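Local coordinates for hypothetical protein PH1109 (Pyrococcus horikoshii, PDB 2D59) that is of unknown function but belongs to the CoA-binding domain family, with a Rossmann-like fold built on a parallel beta-sheet between helices, at residues E13-I18 against V104-Y109; N110-E115 against I127-C132. All coordinates share one frame; numbering follows the deposited sequence.

Contact 1: E13-I18 against V104-Y109; sequences EDIREI and VVWFQY
Ile-15 and Ile-18, one turn apart on helix 12-21, meet Trp-106 and Val-104 of strand 104-107 through aliphatic and aromatic carbon alone. At the indole, CG2 of Ile-15 lies 4.0 Å from CH2 of Trp-106, the two side chains crossing at about a right angle. The second isoleucine reaches the same six-membered ring more loosely and from its edge, CG2 of Ile-18 standing 4.4 Å from CZ3 of Trp-106 near the ring plane. With its CG anti to the backbone N (chi1 -171°), the indole extends its benzo end to both methyls. The aliphatic pair is closer: CD1 of Ile-18 comes within 3.8 Å of CG2 of Val-104.

The one polar group of the cluster is the indole NE1, hydrogen-bonded to the carbonyl O of Arg-131, which fixes the opposite end of the ring system.

Ile-126 and Val-128 of the neighbouring strand also touch this cluster, and the helix packs across one face of the sheet near its edge. Holding helix and strand together here is therefore a matter of shape and exclusion of water, the indole itself being held by its bond to Arg-131 O.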
ATOM      1  N   GLU A  13      -4.652 -15.089  -8.916  1.00 25.87           N
ATOM      2  CA  GLU A  13      -3.346 -15.726  -8.798  1.00 27.43           C
ATOM      3  C   GLU A  13      -2.248 -14.669  -8.692  1.00 24.94           C
ATOM      4  O   GLU A  13      -1.309 -14.809  -7.905  1.00 23.44           O
ATOM      5  CB  GLU A  13      -3.082 -16.614 -10.019  1.00 28.73           C
ATOM      6  CG  GLU A  13      -2.286 -17.865  -9.707  1.00 44.55           C
ATOM      7  CD  GLU A  13      -3.122 -18.922  -9.007  1.00 51.96           C
ATOM      8  OE1 GLU A  13      -3.795 -18.585  -8.011  1.00 55.30           O
ATOM      9  OE2 GLU A  13      -3.107 -20.090  -9.449  1.00 51.65           O
ATOM     10  N   ASP A  14      -2.368 -13.617  -9.497  1.00 21.83           N
ATOM     11  CA  ASP A  14      -1.391 -12.532  -9.488  1.00 22.13           C
ATOM     12  C   ASP A  14      -1.372 -11.837  -8.137  1.00 22.65           C
ATOM     13  O   ASP A  14      -0.309 -11.584  -7.571  1.00 23.63           O
ATOM     14  CB  ASP A  14      -1.716 -11.486 -10.558  1.00 23.62           C
ATOM     15  CG  ASP A  14      -1.619 -12.034 -11.970  1.00 29.57           C
ATOM     16  OD1 ASP A  14      -0.669 -12.791 -12.256  1.00 27.54           O
ATOM     17  OD2 ASP A  14      -2.485 -11.687 -12.798  1.00 28.52           O
ATOM     18  N   ILE A  15      -2.559 -11.525  -7.624  1.00 23.41           N
ATOM     19  CA  ILE A  15      -2.666 -10.836  -6.339  1.00 22.97           C
ATOM     20  C   ILE A  15      -2.106 -11.704  -5.230  1.00 22.44           C
ATOM     21  O   ILE A  15      -1.375 -11.226  -4.359  1.00 22.16           O
ATOM     22  CB  ILE A  15      -4.137 -10.451  -6.019  1.00 24.16           C
ATOM     23  CG1 ILE A  15      -4.581  -9.335  -6.964  1.00 27.53           C
ATOM     24  CG2 ILE A  15      -4.266  -9.932  -4.596  1.00 23.17           C
ATOM     25  CD1 ILE A  15      -4.353  -9.623  -8.407  1.00 39.46           C
ATOM     26  N   ARG A  16      -2.451 -12.984  -5.264  1.00 20.02           N
ATOM     27  CA  ARG A  16      -1.975 -13.920  -4.257  1.00 20.28           C
ATOM     28  C   ARG A  16      -0.446 -13.970  -4.270  1.00 21.60           C
ATOM     29  O   ARG A  16       0.193 -14.067  -3.220  1.00 22.09           O
ATOM     30  CB  ARG A  16      -2.552 -15.312  -4.529  1.00 22.60           C
ATOM     31  CG  ARG A  16      -2.215 -16.337  -3.470  1.00 27.86           C
ATOM     32  CD  ARG A  16      -2.864 -17.684  -3.762  1.00 29.79           C
ATOM     33  NE  ARG A  16      -4.309 -17.690  -3.537  1.00 28.74           N
ATOM     34  CZ  ARG A  16      -5.219 -17.876  -4.491  1.00 32.13           C
ATOM     35  NH1 ARG A  16      -6.512 -17.870  -4.190  1.00 26.94           N
ATOM     36  NH2 ARG A  16      -4.839 -18.063  -5.750  1.00 26.85           N
ATOM     37  N   GLU A  17       0.133 -13.902  -5.466  1.00 21.90           N
ATOM     38  CA  GLU A  17       1.587 -13.925  -5.628  1.00 24.42           C
ATOM     39  C   GLU A  17       2.206 -12.650  -5.049  1.00 24.80           C
ATOM     40  O   GLU A  17       3.230 -12.695  -4.369  1.00 19.46           O
ATOM     41  CB  GLU A  17       1.948 -14.050  -7.113  1.00 25.87           C
ATOM     42  CG  GLU A  17       3.424 -13.857  -7.421  1.00 27.45           C
ATOM     43  CD  GLU A  17       4.301 -14.964  -6.865  1.00 36.35           C
ATOM     44  OE1 GLU A  17       5.536 -14.875  -7.026  1.00 41.34           O
ATOM     45  OE2 GLU A  17       3.761 -15.924  -6.272  1.00 33.94           O
ATOM     46  N   ILE A  18       1.572 -11.514  -5.322  1.00 21.02           N
ATOM     47  CA  ILE A  18       2.050 -10.233  -4.818  1.00 22.34           C
ATOM     48  C   ILE A  18       2.062 -10.230  -3.295  1.00 22.38           C
ATOM     49  O   ILE A  18       3.008  -9.746  -2.670  1.00 21.11           O
ATOM     50  CB  ILE A  18       1.152  -9.076  -5.308  1.00 19.68           C
ATOM     51  CG1 ILE A  18       1.362  -8.868  -6.807  1.00 27.03           C
ATOM     52  CG2 ILE A  18       1.481  -7.797  -4.571  1.00 19.02           C
ATOM     53  CD1 ILE A  18       2.791  -8.508  -7.175  1.00 36.35           C
ATOM     54  N   VAL A 104       5.534  -2.525  -6.461  1.00 22.44           N
ATOM     55  CA  VAL A 104       4.085  -2.459  -6.618  1.00 22.01           C
ATOM     56  C   VAL A 104       3.472  -1.212  -5.992  1.00 23.38           C
ATOM     57  O   VAL A 104       3.896  -0.767  -4.927  1.00 23.24           O
ATOM     58  CB  VAL A 104       3.414  -3.691  -5.951  1.00 21.52           C
ATOM     59  CG1 VAL A 104       1.897  -3.599  -6.063  1.00 20.82           C
ATOM     60  CG2 VAL A 104       3.920  -4.973  -6.591  1.00 25.55           C
ATOM     61  N   VAL A 105       2.486  -0.643  -6.676  1.00 23.63           N
ATOM     62  CA  VAL A 105       1.756   0.504  -6.158  1.00 21.58           C
ATOM     63  C   VAL A 105       0.357  -0.065  -5.965  1.00 19.18           C
ATOM     64  O   VAL A 105      -0.245  -0.585  -6.903  1.00 19.66           O
ATOM     65  CB  VAL A 105       1.702   1.677  -7.157  1.00 23.66           C
ATOM     66  CG1 VAL A 105       0.900   2.830  -6.556  1.00 23.13           C
ATOM     67  CG2 VAL A 105       3.110   2.141  -7.485  1.00 31.71           C
ATOM     68  N   TRP A 106      -0.145   0.012  -4.742  1.00 18.47           N
ATOM     69  CA  TRP A 106      -1.457  -0.527  -4.433  1.00 17.00           C
ATOM     70  C   TRP A 106      -2.435   0.576  -4.046  1.00 16.21           C
ATOM     71  O   TRP A 106      -2.311   1.176  -2.980  1.00 18.68           O
ATOM     72  CB  TRP A 106      -1.327  -1.544  -3.294  1.00 17.02           C
ATOM     73  CG  TRP A 106      -2.572  -2.333  -3.015  1.00 17.55           C
ATOM     74  CD1 TRP A 106      -3.806  -1.837  -2.707  1.00 18.20           C
ATOM     75  CD2 TRP A 106      -2.697  -3.763  -2.988  1.00 15.10           C
ATOM     76  NE1 TRP A 106      -4.689  -2.864  -2.487  1.00 16.78           N
ATOM     77  CE2 TRP A 106      -4.036  -4.057  -2.650  1.00 15.78           C
ATOM     78  CE3 TRP A 106      -1.806  -4.822  -3.207  1.00 15.93           C
ATOM     79  CZ2 TRP A 106      -4.511  -5.369  -2.535  1.00 17.28           C
ATOM     80  CZ3 TRP A 106      -2.278  -6.129  -3.091  1.00 18.03           C
ATOM     81  CH2 TRP A 106      -3.620  -6.388  -2.756  1.00 17.12           C
ATOM     82  N   PHE A 107      -3.401   0.841  -4.923  1.00 17.01           N
ATOM     83  CA  PHE A 107      -4.419   1.857  -4.681  1.00 17.71           C
ATOM     84  C   PHE A 107      -5.593   1.243  -3.924  1.00 20.48           C
ATOM     85  O   PHE A 107      -6.317   0.403  -4.461  1.00 18.10           O
ATOM     86  CB  PHE A 107      -4.925   2.427  -6.010  1.00 17.94           C
ATOM     87  CG  PHE A 107      -3.928   3.303  -6.724  1.00 16.72           C
ATOM     88  CD1 PHE A 107      -3.880   4.674  -6.479  1.00 18.20           C
ATOM     89  CD2 PHE A 107      -3.049   2.758  -7.654  1.00 19.37           C
ATOM     90  CE1 PHE A 107      -2.971   5.489  -7.156  1.00 17.65           C
ATOM     91  CE2 PHE A 107      -2.136   3.567  -8.337  1.00 19.49           C
ATOM     92  CZ  PHE A 107      -2.099   4.934  -8.086  1.00 20.98           C
ATOM     93  N   GLN A 108      -5.778   1.654  -2.675  1.00 16.13           N
ATOM     94  CA  GLN A 108      -6.885   1.152  -1.874  1.00 18.07           C
ATOM     95  C   GLN A 108      -8.171   1.796  -2.402  1.00 17.70           C
ATOM     96  O   GLN A 108      -8.127   2.659  -3.279  1.00 20.29           O
ATOM     97  CB  GLN A 108      -6.674   1.514  -0.401  1.00 15.95           C
ATOM     98  CG  GLN A 108      -5.512   0.794   0.281  1.00 15.99           C
ATOM     99  CD  GLN A 108      -5.890  -0.573   0.821  1.00 17.73           C
ATOM    100  OE1 GLN A 108      -6.986  -0.762   1.354  1.00 22.54           O
ATOM    101  NE2 GLN A 108      -4.974  -1.527   0.713  1.00 13.56           N
ATOM    102  N   TYR A 109      -9.312   1.378  -1.870  1.00 19.62           N
ATOM    103  CA  TYR A 109     -10.595   1.914  -2.309  1.00 21.49           C
ATOM    104  C   TYR A 109     -10.668   3.442  -2.289  1.00 23.28           C
ATOM    105  O   TYR A 109     -10.223   4.088  -1.339  1.00 24.42           O
ATOM    106  CB  TYR A 109     -11.724   1.333  -1.451  1.00 24.52           C
ATOM    107  CG  TYR A 109     -11.890  -0.165  -1.596  1.00 25.05           C
ATOM    108  CD1 TYR A 109     -12.072  -0.744  -2.851  1.00 30.52           C
ATOM    109  CD2 TYR A 109     -11.877  -1.004  -0.479  1.00 29.36           C
ATOM    110  CE1 TYR A 109     -12.237  -2.118  -2.994  1.00 30.31           C
ATOM    111  CE2 TYR A 109     -12.041  -2.385  -0.613  1.00 30.39           C
ATOM    112  CZ  TYR A 109     -12.222  -2.931  -1.875  1.00 33.26           C
ATOM    113  OH  TYR A 109     -12.403  -4.289  -2.023  1.00 37.98           O
TER

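Contact 2: N110-E115 against I127-C132; sequences NTYNRE and IVANRC
Asn-130 OD1 is gripped by two waters that carry it across to the backbone of 110-112. Water 1 donates to Asn-130 OD1 and accepts from the backbone N of Asn-110, each bond 2.8 Å long. Water 2 repeats the pattern two residues along, donating to Asn-130 OD1 and accepting from Tyr-112 N, at 3.1 Å on either side. Direct contact is longer, with Asn-110 N and Asn-130 OD1 3.8 Å apart, a gap that water 1 spans. The other end of the amide is held as well, ND2 of Asn-130 donating to the carbonyl O of Arg-5, so both ends of the group restrict its rotation.

Back within strand 126-129 the chemistry turns apolar. The Tyr-112 ring meets Ala-129 obliquely, its CD2 3.3 Å from CB of Ala-129, a tight contact, while CG2 of Ile-127 sits at the ring edge, 4.3 Å from CE2 of Tyr-112. A chi1 of -163°, placing CG anti to the backbone N, directs the ring at the strand. Its hydroxyl is hydrogen-bonded to Ser-117 OG on helix 114-122, and Phe-107 meets the ring edge-to-face.

In this beta-alpha-beta unit of strand 104-107, helix 114-122 and strand 126-129, the connection leaving the first strand packs beside the last. Ordered water thus joins its backbone to the last strand's end, and the Tyr-112 ring adds apolar packing against Ala-129 and Ile-127.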
ATOM      1  N   ASN A 110     -11.228   4.001  -3.357  1.00 24.48           N
ATOM      2  CA  ASN A 110     -11.413   5.442  -3.501  1.00 26.27           C
ATOM      3  C   ASN A 110     -10.139   6.280  -3.428  1.00 25.60           C
ATOM      4  O   ASN A 110     -10.150   7.378  -2.872  1.00 25.74           O
ATOM      5  CB  ASN A 110     -12.406   5.943  -2.447  1.00 33.84           C
ATOM      6  CG  ASN A 110     -13.737   5.217  -2.506  1.00 41.25           C
ATOM      7  OD1 ASN A 110     -13.809   4.009  -2.283  1.00 53.00           O
ATOM      8  ND2 ASN A 110     -14.800   5.953  -2.809  1.00 48.51           N
ATOM      9  N   THR A 111      -9.047   5.772  -3.992  1.00 21.20           N
ATOM     10  CA  THR A 111      -7.784   6.507  -3.988  1.00 20.10           C
ATOM     11  C   THR A 111      -7.175   6.576  -5.388  1.00 20.74           C
ATOM     12  O   THR A 111      -6.201   7.295  -5.614  1.00 22.62           O
ATOM     13  CB  THR A 111      -6.732   5.831  -3.079  1.00 22.30           C
ATOM     14  OG1 THR A 111      -6.273   4.623  -3.700  1.00 18.95           O
ATOM     15  CG2 THR A 111      -7.325   5.492  -1.725  1.00 19.82           C
ATOM     16  N   TYR A 112      -7.749   5.837  -6.329  1.00 21.27           N
ATOM     17  CA  TYR A 112      -7.198   5.790  -7.678  1.00 21.78           C
ATOM     18  C   TYR A 112      -7.214   7.082  -8.495  1.00 23.23           C
ATOM     19  O   TYR A 112      -8.223   7.785  -8.567  1.00 24.80           O
ATOM     20  CB  TYR A 112      -7.878   4.673  -8.472  1.00 16.84           C
ATOM     21  CG  TYR A 112      -7.124   4.283  -9.717  1.00 21.91           C
ATOM     22  CD1 TYR A 112      -7.445   4.835 -10.959  1.00 21.94           C
ATOM     23  CD2 TYR A 112      -6.077   3.365  -9.651  1.00 22.50           C
ATOM     24  CE1 TYR A 112      -6.739   4.477 -12.109  1.00 19.92           C
ATOM     25  CE2 TYR A 112      -5.366   3.001 -10.787  1.00 17.95           C
ATOM     26  CZ  TYR A 112      -5.703   3.557 -12.012  1.00 18.18           C
ATOM     27  OH  TYR A 112      -5.001   3.172 -13.131  1.00 23.72           O
ATOM     28  N   ASN A 113      -6.071   7.375  -9.108  1.00 21.84           N
ATOM     29  CA  ASN A 113      -5.885   8.544  -9.966  1.00 21.85           C
ATOM     30  C   ASN A 113      -5.169   7.995 -11.196  1.00 22.89           C
ATOM     31  O   ASN A 113      -4.089   7.419 -11.075  1.00 23.74           O
ATOM     32  CB  ASN A 113      -4.996   9.587  -9.279  1.00 25.33           C
ATOM     33  CG  ASN A 113      -4.716  10.787 -10.166  1.00 26.24           C
ATOM     34  OD1 ASN A 113      -5.500  11.735 -10.221  1.00 36.52           O
ATOM     35  ND2 ASN A 113      -3.603  10.742 -10.882  1.00 26.18           N
ATOM     36  N   ARG A 114      -5.759   8.162 -12.376  1.00 22.24           N
ATOM     37  CA  ARG A 114      -5.143   7.618 -13.584  1.00 24.50           C
ATOM     38  C   ARG A 114      -3.792   8.221 -13.949  1.00 25.07           C
ATOM     39  O   ARG A 114      -2.933   7.529 -14.489  1.00 25.24           O
ATOM     40  CB  ARG A 114      -6.094   7.733 -14.781  1.00 28.82           C
ATOM     41  CG  ARG A 114      -6.370   9.140 -15.266  1.00 25.13           C
ATOM     42  CD  ARG A 114      -7.131   9.095 -16.588  1.00 37.35           C
ATOM     43  NE  ARG A 114      -6.324   8.503 -17.654  1.00 31.12           N
ATOM     44  CZ  ARG A 114      -5.301   9.118 -18.240  1.00 37.80           C
ATOM     45  NH1 ARG A 114      -4.612   8.511 -19.199  1.00 39.13           N
ATOM     46  NH2 ARG A 114      -4.973  10.348 -17.877  1.00 40.51           N
ATOM     47  N   GLU A 115      -3.595   9.501 -13.658  1.00 27.64           N
ATOM     48  CA  GLU A 115      -2.326  10.146 -13.978  1.00 26.96           C
ATOM     49  C   GLU A 115      -1.191   9.564 -13.137  1.00 28.04           C
ATOM     50  O   GLU A 115      -0.117   9.257 -13.654  1.00 28.66           O
ATOM     51  CB  GLU A 115      -2.437  11.656 -13.752  1.00 27.76           C
ATOM     52  CG  GLU A 115      -3.386  12.347 -14.720  1.00 39.53           C
ATOM     53  CD  GLU A 115      -2.811  12.459 -16.120  1.00 48.25           C
ATOM     54  OE1 GLU A 115      -1.901  13.287 -16.329  1.00 55.50           O
ATOM     55  OE2 GLU A 115      -3.263  11.714 -17.013  1.00 56.68           O
ATOM     56  N   ILE A 127       0.692  -2.447 -10.933  1.00 22.10           N
ATOM     57  CA  ILE A 127      -0.427  -1.704 -10.369  1.00 22.23           C
ATOM     58  C   ILE A 127      -1.590  -2.563  -9.885  1.00 22.36           C
ATOM     59  O   ILE A 127      -2.142  -3.375 -10.633  1.00 22.28           O
ATOM     60  CB  ILE A 127      -0.964  -0.686 -11.399  1.00 23.56           C
ATOM     61  CG1 ILE A 127       0.174   0.237 -11.840  1.00 28.70           C
ATOM     62  CG2 ILE A 127      -2.106   0.140 -10.797  1.00 21.46           C
ATOM     63  CD1 ILE A 127      -0.176   1.124 -13.003  1.00 36.24           C
ATOM     64  N   VAL A 128      -1.942  -2.394  -8.616  1.00 21.85           N
ATOM     65  CA  VAL A 128      -3.085  -3.083  -8.038  1.00 19.59           C
ATOM     66  C   VAL A 128      -3.995  -1.904  -7.734  1.00 21.85           C
ATOM     67  O   VAL A 128      -3.549  -0.909  -7.158  1.00 17.12           O
ATOM     68  CB  VAL A 128      -2.726  -3.835  -6.737  1.00 17.24           C
ATOM     69  CG1 VAL A 128      -3.981  -4.462  -6.138  1.00 17.20           C
ATOM     70  CG2 VAL A 128      -1.689  -4.914  -7.032  1.00 18.10           C
ATOM     71  N   ALA A 129      -5.255  -1.984  -8.142  1.00 22.03           N
ATOM     72  CA  ALA A 129      -6.144  -0.854  -7.917  1.00 20.07           C
ATOM     73  C   ALA A 129      -7.573  -1.202  -7.550  1.00 21.79           C
ATOM     74  O   ALA A 129      -8.192  -2.112  -8.117  1.00 20.83           O
ATOM     75  CB  ALA A 129      -6.128   0.056  -9.140  1.00 21.33           C
ATOM     76  N   ASN A 130      -8.088  -0.436  -6.595  1.00 18.27           N
ATOM     77  CA  ASN A 130      -9.435  -0.593  -6.077  1.00 19.79           C
ATOM     78  C   ASN A 130      -9.649  -1.962  -5.445  1.00 18.31           C
ATOM     79  O   ASN A 130     -10.610  -2.670  -5.749  1.00 18.49           O
ATOM     80  CB  ASN A 130     -10.470  -0.334  -7.171  1.00 23.40           C
ATOM     81  CG  ASN A 130     -11.751   0.248  -6.615  1.00 28.88           C
ATOM     82  OD1 ASN A 130     -11.712   1.185  -5.815  1.00 30.06           O
ATOM     83  ND2 ASN A 130     -12.889  -0.295  -7.034  1.00 30.96           N
ATOM     84  N   ARG A 131      -8.712  -2.323  -4.575  1.00 15.16           N
ATOM     85  CA  ARG A 131      -8.741  -3.565  -3.816  1.00 15.33           C
ATOM     86  C   ARG A 131      -8.164  -3.180  -2.458  1.00 15.90           C
ATOM     87  O   ARG A 131      -7.526  -2.136  -2.327  1.00 18.07           O
ATOM     88  CB  ARG A 131      -7.833  -4.640  -4.430  1.00 16.59           C
ATOM     89  CG  ARG A 131      -8.118  -5.032  -5.867  1.00 18.54           C
ATOM     90  CD  ARG A 131      -7.259  -6.245  -6.209  1.00 17.74           C
ATOM     91  NE  ARG A 131      -7.201  -6.536  -7.639  1.00 21.60           N
ATOM     92  CZ  ARG A 131      -7.718  -7.622  -8.204  1.00 20.46           C
ATOM     93  NH1 ARG A 131      -8.345  -8.527  -7.463  1.00 24.75           N
ATOM     94  NH2 ARG A 131      -7.595  -7.810  -9.510  1.00 23.39           N
ATOM     95  N   CYS A 132      -8.385  -4.018  -1.456  1.00 14.26           N
ATOM     96  CA  CYS A 132      -7.857  -3.770  -0.125  1.00 14.52           C
ATOM     97  C   CYS A 132      -6.884  -4.894   0.210  1.00 15.01           C
ATOM     98  O   CYS A 132      -7.214  -6.067   0.039  1.00 17.84           O
ATOM     99  CB  CYS A 132      -8.991  -3.744   0.897  1.00 17.33           C
ATOM    100  SG  CYS A 132      -8.423  -3.647   2.605  1.00 18.96           S
TER
HETATM  101  O   HOH W   1     -13.015   3.601  -5.515  1.00 56.28           O
HETATM  102  O   HOH W   2      -9.372   3.246  -6.105  1.00 35.08           O

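Contact 1 is a buried contact and contact 2 a surface one, yet both depend on the adjacent parallel strands 104-107 and 126-129. The chain passes from the first to the second in series, and the strands are tied by probable hydrogen bonds, Phe-107 N to Val-128 O at 2.8 Å and Asn-130 N to Phe-107 O at 2.9 Å. Helix 12-21 meets strand 104-107 through carbon alone, whereas the connection into helix 114-122 combines a tyrosine ring with water bridges. In this pair, the buried helix-to-sheet contact is apolar, while the surface one is bridged by water just beyond the strand ends.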